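Local coordinates for protein putative platelet activating factor (Streptococcus pneumoniae, PDB 2HSJ) that is of unknown function but probably hydrolyses ester bonds, as a member of the GDSL-like lipase/acylhydrolase family of the SGNH clan, at residues D[37-42]-D[46-51]; D[59-64]-D[80-85]; D[67-72]-D[98-103]; D[106-111]-D[157-162]. All blocks are in the same frame, centred on the assembly; numbering follows the deposited sequence.

Contact 1 of 4, residues D[37-42]-D[46-51]; sequences ILFIGD and EYYPLQ
With CG of Y48 turned to the far side from its backbone N (chi1 -159°) and CG of L50 turned away from its own carbonyl carbon, the two side chains converge on F39. This is the exit of strand 37-41 in a parallel alpha/beta fold, where G41 and D42 begin the Gly-Asp-Ser signature of GDSL-like hydrolases; in relatives the serine that follows D42 is the nucleophile. F39 was modelled in two conformers, and the contacts here are those of one of them. In it, L50 CD2 stands over the middle of one ring face in a CH-pi contact, 4.0 Å from the centroid of the F39 ring. The same methyl also lies over a face of the Y48 ring, displaced toward the rim, and so sits in the angle between the two rings, which still touch. The rings themselves meet obliquely, planes 74° apart, with F39 CE2 4.0 Å from Y48 CE1. Elsewhere F39 stacks on F90 of the adjoining strand, and Y48 OH bonds to S206 OG. P49, centre of an inverse gamma turn and N-cap of helix 50-54, separates Y48 from L50 in the chain; L50 also packs on I60 of strand 60-64. The backbone turn between the segments is a short helix, 43-46: D42 OD1 caps its start at I44 N, and E46 OE2 leaves for a salt bridge with R66. At the end of this turn E46 N donates back to O of D42, the N-cap residue, 3.0 Å away and at a nearly straight 170°.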
loop_
_atom_site.group_PDB
_atom_site.type_symbol
_atom_site.label_atom_id
_atom_site.label_comp_id
_atom_site.label_asym_id
_atom_site.label_seq_id
_atom_site.Cartn_x
_atom_site.Cartn_y
_atom_site.Cartn_z
ATOM N N ILE D 37 -0.211 -11.224 -3.184
ATOM C CA ILE D 37 0.255 -12.522 -3.642
ATOM C C ILE D 37 1.370 -12.930 -2.673
ATOM O O ILE D 37 2.252 -12.104 -2.346
ATOM C CB ILE D 37 0.848 -12.427 -5.088
ATOM C CG1 ILE D 37 -0.111 -11.679 -6.031
ATOM C CG2 ILE D 37 1.330 -13.787 -5.593
ATOM C CD1 ILE D 37 -1.316 -12.389 -6.452
ATOM N N LEU D 38 1.312 -14.172 -2.187
ATOM C CA LEU D 38 2.447 -14.762 -1.487
ATOM C C LEU D 38 3.130 -15.741 -2.425
ATOM O O LEU D 38 2.454 -16.636 -2.967
ATOM C CB LEU D 38 1.972 -15.517 -0.242
ATOM C CG LEU D 38 1.519 -14.635 0.926
ATOM C CD1 LEU D 38 0.660 -15.414 1.898
ATOM C CD2 LEU D 38 2.701 -14.054 1.724
ATOM N N PHE D 39 4.442 -15.598 -2.640
ATOM C CA PHE D 39 5.207 -16.595 -3.402
ATOM C C PHE D 39 5.879 -17.493 -2.382
ATOM O O PHE D 39 6.644 -17.015 -1.544
ATOM C CB PHE D 39 6.274 -15.928 -4.287
ATOM C CG PHE D 39 5.861 -15.762 -5.731
ATOM C CD1 PHE D 39 4.856 -14.873 -6.073
ATOM C CD2 PHE D 39 6.488 -16.487 -6.738
ATOM C CE1 PHE D 39 4.473 -14.696 -7.403
ATOM C CE2 PHE D 39 6.093 -16.329 -8.071
ATOM C CZ PHE D 39 5.093 -15.438 -8.394
ATOM N N ILE D 40 5.548 -18.781 -2.437
ATOM C CA ILE D 40 6.070 -19.764 -1.482
ATOM C C ILE D 40 6.800 -20.859 -2.250
ATOM O O ILE D 40 6.375 -21.296 -3.324
ATOM C CB ILE D 40 4.895 -20.391 -0.640
ATOM C CG1 ILE D 40 4.185 -19.280 0.141
ATOM C CG2 ILE D 40 5.387 -21.512 0.272
ATOM C CD1 ILE D 40 2.950 -19.798 0.855
ATOM N N GLY D 41 7.905 -21.315 -1.691
ATOM C CA GLY D 41 8.614 -22.439 -2.312
ATOM C C GLY D 41 10.066 -22.514 -1.957
ATOM O O GLY D 41 10.449 -22.128 -0.851
ATOM N N ASP D 42 10.866 -22.997 -2.903
ATOM C CA ASP D 42 12.258 -23.364 -2.607
ATOM C C ASP D 42 13.250 -22.286 -3.045
ATOM O O ASP D 42 12.912 -21.095 -3.033
ATOM C CB ASP D 42 12.560 -24.740 -3.254
ATOM C CG ASP D 42 12.315 -24.762 -4.771
ATOM O OD1 ASP D 42 12.310 -23.669 -5.404
ATOM O OD2 ASP D 42 12.142 -25.879 -5.352
ATOM N N GLU D 46 13.074 -18.134 -3.276
ATOM C CA GLU D 46 13.850 -17.246 -2.402
ATOM C C GLU D 46 14.676 -16.221 -3.177
ATOM O O GLU D 46 14.782 -15.028 -2.787
ATOM C CB GLU D 46 14.795 -18.024 -1.458
ATOM C CG GLU D 46 15.384 -17.068 -0.441
ATOM C CD GLU D 46 16.461 -17.635 0.440
ATOM O OE1 GLU D 46 16.524 -18.874 0.674
ATOM O OE2 GLU D 46 17.283 -16.799 0.922
ATOM N N TYR D 47 15.254 -16.684 -4.286
ATOM C CA TYR D 47 16.183 -15.850 -5.061
ATOM C C TYR D 47 15.511 -15.056 -6.180
ATOM O O TYR D 47 16.189 -14.307 -6.938
ATOM C CB TYR D 47 17.315 -16.694 -5.678
ATOM C CG TYR D 47 18.037 -17.633 -4.739
ATOM C CD1 TYR D 47 18.208 -17.322 -3.389
ATOM C CD2 TYR D 47 18.602 -18.816 -5.233
ATOM C CE1 TYR D 47 18.918 -18.218 -2.515
ATOM C CE2 TYR D 47 19.285 -19.686 -4.395
ATOM C CZ TYR D 47 19.431 -19.381 -3.050
ATOM O OH TYR D 47 20.117 -20.287 -2.252
ATOM N N TYR D 48 14.196 -15.155 -6.277
ATOM C CA TYR D 48 13.444 -14.512 -7.350
ATOM C C TYR D 48 13.392 -13.009 -7.127
ATOM O O TYR D 48 12.893 -12.553 -6.072
ATOM C CB TYR D 48 12.028 -15.067 -7.292
ATOM C CG TYR D 48 11.187 -14.955 -8.575
ATOM C CD1 TYR D 48 10.371 -16.014 -8.952
ATOM C CD2 TYR D 48 11.221 -13.824 -9.402
ATOM C CE1 TYR D 48 9.581 -15.959 -10.073
ATOM C CE2 TYR D 48 10.398 -13.733 -10.572
ATOM C CZ TYR D 48 9.614 -14.850 -10.911
ATOM O OH TYR D 48 8.803 -14.809 -12.041
ATOM N N PRO D 49 13.878 -12.216 -8.105
ATOM C CA PRO D 49 13.770 -10.743 -7.982
ATOM C C PRO D 49 12.396 -10.284 -8.344
ATOM O O PRO D 49 12.139 -9.705 -9.395
ATOM C CB PRO D 49 14.815 -10.204 -8.975
ATOM C CG PRO D 49 14.924 -11.295 -10.020
ATOM C CD PRO D 49 14.598 -12.630 -9.332
ATOM N N LEU D 50 11.467 -10.519 -7.428
ATOM C CA LEU D 50 10.062 -10.224 -7.714
ATOM C C LEU D 50 9.760 -8.757 -8.007
ATOM O O LEU D 50 9.037 -8.441 -8.948
ATOM C CB LEU D 50 9.205 -10.701 -6.550
ATOM C CG LEU D 50 9.229 -12.197 -6.323
ATOM C CD1 LEU D 50 8.684 -12.545 -4.912
ATOM C CD2 LEU D 50 8.427 -12.903 -7.373
ATOM N N GLN D 51 10.281 -7.885 -7.147
ATOM C CA GLN D 51 10.017 -6.450 -7.306
ATOM C C GLN D 51 10.484 -5.962 -8.660
ATOM O O GLN D 51 9.767 -5.247 -9.353
ATOM C CB GLN D 51 10.760 -5.669 -6.227
ATOM C CG GLN D 51 10.637 -4.182 -6.353
ATOM C CD GLN D 51 11.707 -3.478 -5.560
ATOM O OE1 GLN D 51 12.886 -3.823 -5.633
ATOM N NE2 GLN D 51 11.304 -2.455 -4.814
#

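Contact 2 of 4, residues D[59-64]-D[80-85]; sequences TIVNRG and HLYGGA
Across one face of the R63 guanidinium lies Y82, its CE2 3.4 Å from NH2, with the two planes inclined by 26°; seen from the tyrosine, NH2 arrives obliquely. V61 CG1 sits at the edge of the same ring, 4.1 Å from CE2 of Y82. The H80 imidazole uses its edge: ND1 donates to R63 O at 2.8 Å, with the carbonyl oxygen almost in the ring plane. R63 therefore takes part twice, by backbone and by side chain. Its chain bends at chi2 (-68°), running past the H80 backbone before the guanidinium turns over Y82. There NH1 donates to N62 O at 3.0 Å, an oxygen near the guanidinium plane though the donor stands above the carbonyl plane, which helps fix the rotation of the group, while N62 OD1 accepts from G64 N in an Asx turn. These contacts tie strand 60-64, an edge strand of this chain's sheet, to the loop leading into strand 88-92. R63 NH2 also bonds to N28 OD1 of helix 3-30 and makes a salt bridge with E52 of the second subunit, so the site reaches the subunit interface; Y82 OH pairs with S31 OG and H80 NE2 with Y68 OH. The bond to R63 O requires a proton on ND1 of H80. H80 O is buried without a polar partner, and the arginine charge is probably balanced at least partly by E52 of the second subunit.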
loop_
_atom_site.group_PDB
_atom_site.type_symbol
_atom_site.label_atom_id
_atom_site.label_comp_id
_atom_site.label_asym_id
_atom_site.label_seq_id
_atom_site.Cartn_x
_atom_site.Cartn_y
_atom_site.Cartn_z
ATOM N N THR D 59 1.365 -6.024 -4.718
ATOM C CA THR D 59 2.282 -6.402 -3.651
ATOM C C THR D 59 2.447 -7.906 -3.567
ATOM O O THR D 59 1.531 -8.636 -3.145
ATOM C CB THR D 59 1.850 -5.865 -2.278
ATOM O OG1 THR D 59 1.683 -4.446 -2.385
ATOM C CG2 THR D 59 2.901 -6.148 -1.221
ATOM N N ILE D 60 3.644 -8.352 -3.951
ATOM C CA ILE D 60 4.000 -9.764 -3.967
ATOM C C ILE D 60 5.091 -9.914 -2.922
ATOM O O ILE D 60 6.092 -9.214 -2.940
ATOM C CB ILE D 60 4.594 -10.176 -5.342
ATOM C CG1 ILE D 60 3.604 -9.751 -6.443
ATOM C CG2 ILE D 60 4.909 -11.706 -5.339
ATOM C CD1 ILE D 60 4.036 -10.068 -7.917
ATOM N N VAL D 61 4.849 -10.828 -1.992
ATOM C CA VAL D 61 5.779 -11.033 -0.882
ATOM C C VAL D 61 6.468 -12.385 -0.987
ATOM O O VAL D 61 5.830 -13.411 -1.253
ATOM C CB VAL D 61 5.047 -10.865 0.510
ATOM C CG1 VAL D 61 5.922 -11.238 1.695
ATOM C CG2 VAL D 61 4.568 -9.433 0.696
ATOM N N ASN D 62 7.780 -12.381 -0.734
ATOM C CA ASN D 62 8.596 -13.577 -0.872
ATOM C C ASN D 62 8.555 -14.372 0.420
ATOM O O ASN D 62 8.966 -13.888 1.488
ATOM C CB ASN D 62 10.035 -13.163 -1.152
ATOM C CG ASN D 62 10.824 -14.277 -1.790
ATOM O OD1 ASN D 62 10.788 -15.408 -1.327
ATOM N ND2 ASN D 62 11.524 -13.972 -2.894
ATOM N N ARG D 63 8.099 -15.616 0.309
ATOM C CA ARG D 63 8.228 -16.546 1.422
ATOM C C ARG D 63 8.892 -17.840 0.916
ATOM O O ARG D 63 8.512 -18.940 1.304
ATOM C CB ARG D 63 6.848 -16.818 2.077
ATOM C CG ARG D 63 6.344 -15.652 2.979
ATOM C CD ARG D 63 7.219 -15.547 4.216
ATOM N NE ARG D 63 6.817 -14.522 5.189
ATOM C CZ ARG D 63 7.217 -13.246 5.109
ATOM N NH1 ARG D 63 7.983 -12.828 4.092
ATOM N NH2 ARG D 63 6.833 -12.364 6.056
ATOM N N GLY D 64 9.942 -17.682 0.115
ATOM C CA GLY D 64 10.715 -18.854 -0.332
ATOM C C GLY D 64 11.896 -19.137 0.586
ATOM O O GLY D 64 12.400 -18.241 1.286
ATOM N N HIS D 80 4.932 -19.204 6.369
ATOM C CA HIS D 80 4.847 -18.755 4.971
ATOM C C HIS D 80 3.570 -18.041 4.669
ATOM O O HIS D 80 3.375 -17.610 3.534
ATOM C CB HIS D 80 5.029 -19.947 4.036
ATOM C CG HIS D 80 6.338 -20.631 4.248
ATOM N ND1 HIS D 80 7.469 -20.323 3.518
ATOM C CD2 HIS D 80 6.712 -21.570 5.147
ATOM C CE1 HIS D 80 8.478 -21.064 3.943
ATOM N NE2 HIS D 80 8.058 -21.803 4.956
ATOM N N LEU D 81 2.705 -17.883 5.685
ATOM C CA LEU D 81 1.355 -17.331 5.460
ATOM C C LEU D 81 1.045 -16.187 6.418
ATOM O O LEU D 81 1.136 -16.359 7.651
ATOM C CB LEU D 81 0.306 -18.424 5.641
ATOM C CG LEU D 81 0.374 -19.638 4.693
ATOM C CD1 LEU D 81 -0.573 -20.753 5.158
ATOM C CD2 LEU D 81 0.030 -19.223 3.282
ATOM N N TYR D 82 0.676 -15.030 5.853
ATOM C CA TYR D 82 0.088 -13.947 6.638
ATOM C C TYR D 82 -0.695 -13.040 5.715
ATOM O O TYR D 82 -0.586 -13.160 4.475
ATOM C CB TYR D 82 1.133 -13.151 7.404
ATOM C CG TYR D 82 1.906 -12.118 6.609
ATOM C CD1 TYR D 82 1.587 -10.758 6.690
ATOM C CD2 TYR D 82 2.991 -12.496 5.803
ATOM C CE1 TYR D 82 2.314 -9.789 6.017
ATOM C CE2 TYR D 82 3.716 -11.527 5.091
ATOM C CZ TYR D 82 3.366 -10.168 5.186
ATOM O OH TYR D 82 4.091 -9.184 4.528
ATOM N N GLY D 83 -1.484 -12.164 6.326
ATOM C CA GLY D 83 -2.204 -11.135 5.607
ATOM C C GLY D 83 -3.697 -11.240 5.750
ATOM O O GLY D 83 -4.247 -12.328 5.955
ATOM N N GLY D 84 -4.345 -10.101 5.606
ATOM C CA GLY D 84 -5.795 -10.036 5.675
ATOM C C GLY D 84 -6.516 -10.052 4.341
ATOM O O GLY D 84 -7.764 -10.029 4.325
ATOM N N ALA D 85 -5.756 -10.046 3.236
ATOM C CA ALA D 85 -6.371 -9.953 1.900
ATOM C C ALA D 85 -5.519 -10.653 0.841
ATOM O O ALA D 85 -5.137 -10.080 -0.191
ATOM C CB ALA D 85 -6.573 -8.497 1.536
#

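Contact 3 of 4, residues D[67-72]-D[98-103]; sequences GYQTGL and IGKDVP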
loop_
_atom_site.group_PDB
_atom_site.type_symbol
_atom_site.label_atom_id
_atom_site.label_comp_id
_atom_site.label_asym_id
_atom_site.label_seq_id
_atom_site.Cartn_x
_atom_site.Cartn_y
_atom_site.Cartn_z
ATOM N N GLY D 67 16.645 -24.724 -0.623
ATOM C CA GLY D 67 16.712 -26.127 -0.286
ATOM C C GLY D 67 15.396 -26.747 0.168
ATOM O O GLY D 67 15.384 -27.910 0.609
ATOM N N TYR D 68 14.279 -26.018 0.048
ATOM C CA TYR D 68 13.029 -26.515 0.654
ATOM C C TYR D 68 12.479 -27.685 -0.147
ATOM O O TYR D 68 12.693 -27.783 -1.350
ATOM C CB TYR D 68 11.973 -25.427 0.657
ATOM C CG TYR D 68 11.386 -25.073 2.013
ATOM C CD1 TYR D 68 12.140 -25.172 3.196
ATOM C CD2 TYR D 68 10.080 -24.553 2.098
ATOM C CE1 TYR D 68 11.579 -24.768 4.436
ATOM C CE2 TYR D 68 9.541 -24.146 3.303
ATOM C CZ TYR D 68 10.284 -24.244 4.443
ATOM O OH TYR D 68 9.742 -23.847 5.626
ATOM N N GLN D 69 11.788 -28.549 0.566
ATOM C CA GLN D 69 11.106 -29.708 0.008
ATOM C C GLN D 69 9.692 -29.654 0.527
ATOM O O GLN D 69 9.417 -28.987 1.515
ATOM C CB GLN D 69 11.734 -31.003 0.496
ATOM C CG GLN D 69 13.161 -31.202 0.058
ATOM C CD GLN D 69 13.796 -32.386 0.765
ATOM O OE1 GLN D 69 14.825 -32.251 1.412
ATOM N NE2 GLN D 69 13.176 -33.544 0.654
ATOM N N THR D 70 8.802 -30.418 -0.098
ATOM C CA THR D 70 7.377 -30.383 0.271
ATOM C C THR D 70 7.143 -30.716 1.745
ATOM O O THR D 70 6.314 -30.114 2.403
ATOM C CB THR D 70 6.496 -31.321 -0.625
ATOM O OG1 THR D 70 6.872 -32.694 -0.411
ATOM C CG2 THR D 70 6.608 -30.932 -2.143
ATOM N N GLY D 71 7.874 -31.689 2.277
ATOM C CA GLY D 71 7.698 -32.046 3.689
ATOM C C GLY D 71 8.082 -30.942 4.666
ATOM O O GLY D 71 7.412 -30.752 5.689
ATOM N N LEU D 72 9.157 -30.210 4.344
ATOM C CA LEU D 72 9.622 -29.133 5.214
ATOM C C LEU D 72 8.612 -27.991 5.195
ATOM O O LEU D 72 8.317 -27.371 6.234
ATOM C CB LEU D 72 10.984 -28.610 4.737
ATOM C CG LEU D 72 12.137 -29.610 4.683
ATOM C CD1 LEU D 72 13.356 -28.962 3.985
ATOM C CD2 LEU D 72 12.503 -30.089 6.084
ATOM N N ILE D 98 12.597 -34.277 -5.763
ATOM C CA ILE D 98 13.180 -35.110 -6.820
ATOM C C ILE D 98 14.687 -35.330 -6.579
ATOM O O ILE D 98 15.182 -36.450 -6.685
ATOM C CB ILE D 98 12.924 -34.514 -8.225
ATOM C CG1 ILE D 98 11.425 -34.563 -8.546
ATOM C CG2 ILE D 98 13.792 -35.287 -9.286
ATOM C CD1 ILE D 98 11.068 -33.874 -9.850
ATOM N N GLY D 99 15.405 -34.265 -6.244
ATOM C CA GLY D 99 16.864 -34.372 -6.032
ATOM C C GLY D 99 17.268 -35.222 -4.827
ATOM O O GLY D 99 18.437 -35.675 -4.743
ATOM N N LYS D 100 16.324 -35.444 -3.901
ATOM C CA LYS D 100 16.519 -36.292 -2.712
ATOM C C LYS D 100 15.816 -37.642 -2.822
ATOM O O LYS D 100 15.779 -38.413 -1.843
ATOM C CB LYS D 100 16.006 -35.571 -1.464
ATOM C CG LYS D 100 16.883 -34.433 -0.993
ATOM C CD LYS D 100 18.135 -34.938 -0.327
ATOM C CE LYS D 100 19.073 -33.793 0.024
ATOM N NZ LYS D 100 20.350 -34.360 0.577
ATOM N N ASP D 101 15.264 -37.934 -3.996
ATOM C CA ASP D 101 14.588 -39.216 -4.259
ATOM C C ASP D 101 13.388 -39.498 -3.324
ATOM O O ASP D 101 13.088 -40.653 -2.994
ATOM C CB ASP D 101 15.602 -40.376 -4.249
ATOM C CG ASP D 101 15.270 -41.453 -5.259
ATOM O OD1 ASP D 101 14.481 -41.208 -6.205
ATOM O OD2 ASP D 101 15.800 -42.573 -5.100
ATOM N N VAL D 102 12.693 -38.438 -2.916
ATOM C CA VAL D 102 11.429 -38.542 -2.164
ATOM C C VAL D 102 10.377 -39.229 -3.046
ATOM O O VAL D 102 10.276 -38.878 -4.217
ATOM C CB VAL D 102 10.925 -37.135 -1.772
ATOM C CG1 VAL D 102 9.518 -37.208 -1.179
ATOM C CG2 VAL D 102 11.883 -36.516 -0.787
ATOM N N PRO D 103 9.640 -40.236 -2.513
ATOM C CA PRO D 103 8.634 -40.875 -3.383
ATOM C C PRO D 103 7.598 -39.871 -3.865
ATOM O O PRO D 103 7.146 -39.028 -3.087
ATOM C CB PRO D 103 7.988 -41.938 -2.476
ATOM C CG PRO D 103 9.061 -42.235 -1.431
ATOM C CD PRO D 103 9.698 -40.878 -1.185
#
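Q69 reaches over to K100 and V102 from beside T70, whose OG1 is gripped by two side chains, D97 OD1 and N110 ND2. The contact itself has no hydrogen bond. Q69 is extended beyond CG, with CG set away from the carbonyl carbon (chi1 -64°), and its terminal amide meets aliphatic groups: NE2 comes to 3.5 Å from V102 CG2, while OE1 lies 3.8 Å from K100 CG. The lysine crosses the glutamine at about a right angle. It bends at chi2, so that only its first carbons touch the amide and its ammonium end departs. Both segments lie on the carboxyl-end side of the parallel strands, where SGNH hydrolases carry their active site. Q69 precedes helix 70-75 as its N-cap residue, and G67, whose N bonds to S43 OG, probably occupies the position of the glycine that in SGNH relatives helps form the oxyanion hole. On the other side helix 95-99 ends in a Schellman motif: D101, with positive phi, follows K100, D101 N bonds to I98 O at 3.1 Å, and V102 N turns back to D97 O. After this reversal the V102 side chain points toward Q69.

Contact 4 of 4, residues D[106-111]-D[157-162]; sequences EALNNL and NQAYQE
L111 points a single methyl at the face of Y160, crossing it at about a right angle: CD1 is 3.3 Å from both CZ and CE1 of the tyrosine, a close fit for carbon on carbon. L108, about one helical turn before, comes to the same side of the ring obliquely, CD2 lying 3.9 Å from Y160 CD1. L108 was modelled in two conformers; in the one described here its methyls straddle A159, CD1 and CD2 each 3.7 Å from CB of the alanine. The small alanine thus accepts the leucine fork, while Y160 next to it sends its ring inward across the groove. CG of Y160 lies away from the carbonyl carbon (chi1 -81°), which directs the ring toward L111. No polar bond links the segments, and the tyrosine hydroxyl is satisfied elsewhere, by I93 O in the loop after strand 88-92. The short helical segments run roughly parallel, at a crossing angle of -31°, with axes 10.8 Å apart at closest. Helix 104-121 lies in the connection from strand 88-92 to strand 126-130, after the short helix 95-99, and helix 150-164 lies between strands 126-130 and 170-173 in the chain. Y160 also packs on F172 of strand 170-173, at one edge of this chain's sheet, and A107 and L111 touch T70 of helix 70-75, which packs against helix 104-121.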
loop_
_atom_site.group_PDB
_atom_site.type_symbol
_atom_site.label_atom_id
_atom_site.label_comp_id
_atom_site.label_asym_id
_atom_site.label_seq_id
_atom_site.Cartn_x
_atom_site.Cartn_y
_atom_site.Cartn_z
ATOM N N GLU D 106 4.570 -39.505 -1.731
ATOM C CA GLU D 106 4.793 -38.758 -0.504
ATOM C C GLU D 106 4.775 -37.241 -0.769
ATOM O O GLU D 106 4.117 -36.497 -0.051
ATOM C CB GLU D 106 6.102 -39.190 0.161
ATOM C CG GLU D 106 6.452 -38.455 1.460
ATOM C CD GLU D 106 7.728 -39.014 2.097
ATOM O OE1 GLU D 106 7.887 -40.254 2.152
ATOM O OE2 GLU D 106 8.572 -38.218 2.538
ATOM N N ALA D 107 5.481 -36.790 -1.806
ATOM C CA ALA D 107 5.428 -35.366 -2.174
ATOM C C ALA D 107 3.992 -34.896 -2.469
ATOM O O ALA D 107 3.583 -33.808 -2.044
ATOM C CB ALA D 107 6.329 -35.074 -3.362
ATOM N N LEU D 108 3.246 -35.699 -3.227
ATOM C CA LEU D 108 1.863 -35.369 -3.552
ATOM C C LEU D 108 1.006 -35.254 -2.301
ATOM O O LEU D 108 0.291 -34.260 -2.133
ATOM C CB LEU D 108 1.258 -36.409 -4.503
ATOM C CG LEU D 108 1.820 -36.440 -5.925
ATOM C CD1 LEU D 108 1.210 -37.625 -6.684
ATOM C CD2 LEU D 108 1.617 -35.112 -6.662
ATOM N N ASN D 109 1.098 -36.250 -1.419
ATOM C CA ASN D 109 0.353 -36.207 -0.157
ATOM C C ASN D 109 0.699 -34.956 0.630
ATOM O O ASN D 109 -0.186 -34.319 1.207
ATOM C CB ASN D 109 0.619 -37.432 0.714
ATOM C CG ASN D 109 -0.107 -38.660 0.216
ATOM O OD1 ASN D 109 -1.008 -38.568 -0.618
ATOM N ND2 ASN D 109 0.293 -39.823 0.718
ATOM N N ASN D 110 1.983 -34.580 0.623
ATOM C CA ASN D 110 2.399 -33.341 1.284
ATOM C C ASN D 110 1.719 -32.125 0.656
ATOM O O ASN D 110 1.179 -31.274 1.366
ATOM C CB ASN D 110 3.918 -33.165 1.232
ATOM C CG ASN D 110 4.662 -34.128 2.147
ATOM O OD1 ASN D 110 4.083 -34.705 3.062
ATOM N ND2 ASN D 110 5.949 -34.281 1.907
ATOM N N LEU D 111 1.714 -32.064 -0.679
ATOM C CA LEU D 111 1.104 -30.931 -1.374
ATOM C C LEU D 111 -0.379 -30.896 -1.129
ATOM O O LEU D 111 -0.958 -29.825 -0.938
ATOM C CB LEU D 111 1.373 -30.992 -2.874
ATOM C CG LEU D 111 2.782 -30.612 -3.264
ATOM C CD1 LEU D 111 3.097 -31.085 -4.649
ATOM C CD2 LEU D 111 2.971 -29.066 -3.133
ATOM N N ASN D 157 5.057 -33.350 -12.920
ATOM C CA ASN D 157 4.167 -32.280 -13.357
ATOM C C ASN D 157 2.812 -32.805 -13.777
ATOM O O ASN D 157 1.792 -32.133 -13.570
ATOM C CB ASN D 157 4.824 -31.424 -14.438
ATOM C CG ASN D 157 5.917 -30.535 -13.859
ATOM O OD1 ASN D 157 5.916 -30.268 -12.653
ATOM N ND2 ASN D 157 6.821 -30.043 -14.718
ATOM N N GLN D 158 2.786 -34.022 -14.320
ATOM C CA GLN D 158 1.510 -34.655 -14.680
ATOM C C GLN D 158 0.705 -34.918 -13.415
ATOM O O GLN D 158 -0.511 -34.674 -13.380
ATOM C CB GLN D 158 1.726 -35.945 -15.497
ATOM C CG GLN D 158 0.496 -36.434 -16.246
ATOM C CD GLN D 158 0.843 -37.469 -17.316
ATOM O OE1 GLN D 158 1.997 -37.546 -17.775
ATOM N NE2 GLN D 158 -0.143 -38.272 -17.709
ATOM N N ALA D 159 1.390 -35.400 -12.371
ATOM C CA ALA D 159 0.763 -35.606 -11.063
ATOM C C ALA D 159 0.263 -34.298 -10.399
ATOM O O ALA D 159 -0.824 -34.263 -9.835
ATOM C CB ALA D 159 1.691 -36.370 -10.144
ATOM N N TYR D 160 1.068 -33.242 -10.463
ATOM C CA TYR D 160 0.639 -31.945 -9.941
ATOM C C TYR D 160 -0.626 -31.475 -10.659
ATOM O O TYR D 160 -1.537 -30.932 -10.029
ATOM C CB TYR D 160 1.735 -30.895 -10.179
ATOM C CG TYR D 160 2.892 -30.882 -9.168
ATOM C CD1 TYR D 160 3.302 -32.048 -8.498
ATOM C CD2 TYR D 160 3.583 -29.699 -8.907
ATOM C CE1 TYR D 160 4.382 -32.027 -7.588
ATOM C CE2 TYR D 160 4.643 -29.664 -8.000
ATOM C CZ TYR D 160 5.038 -30.832 -7.346
ATOM O OH TYR D 160 6.077 -30.791 -6.452
ATOM N N GLN D 161 -0.655 -31.654 -11.980
ATOM C CA GLN D 161 -1.810 -31.244 -12.782
ATOM C C GLN D 161 -3.064 -31.998 -12.333
ATOM O O GLN D 161 -4.166 -31.415 -12.255
ATOM C CB GLN D 161 -1.546 -31.469 -14.266
ATOM C CG GLN D 161 -2.624 -30.921 -15.193
ATOM C CD GLN D 161 -2.282 -31.167 -16.657
ATOM O OE1 GLN D 161 -1.942 -32.288 -17.047
ATOM N NE2 GLN D 161 -2.388 -30.124 -17.475
ATOM N N GLU D 162 -2.908 -33.284 -12.021
ATOM C CA GLU D 162 -4.042 -34.111 -11.590
ATOM C C GLU D 162 -4.515 -33.692 -10.196
ATOM O O GLU D 162 -5.729 -33.604 -9.928
ATOM C CB GLU D 162 -3.651 -35.585 -11.662
ATOM C CG GLU D 162 -3.422 -36.015 -13.120
ATOM C CD GLU D 162 -2.936 -37.449 -13.282
ATOM O OE1 GLU D 162 -2.342 -38.003 -12.325
ATOM O OE2 GLU D 162 -3.140 -38.010 -14.393
#

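Overall arrangement
Contacts 1 and 2 are buried and share the neighbouring strands 37-41 and 60-64: F39 O and R63 N lie 2.7 Å apart, probably hydrogen-bonded. Contact 1 is chiefly aromatic and aliphatic, contact 2 polar and charged, and both reach the second subunit. Contact 3 is a surface meeting of loops without hydrogen bonds, joined to contact 2 by the probable bond of H80 NE2 with Y68 OH. Contact 4, partly buried and wholly apolar, packs two helices near the other sheet edge and touches contact 3 through T70 and N110. No other chain of the assembly touches contacts 3 and 4, and contact 4 touches neither contact 1 nor contact 2.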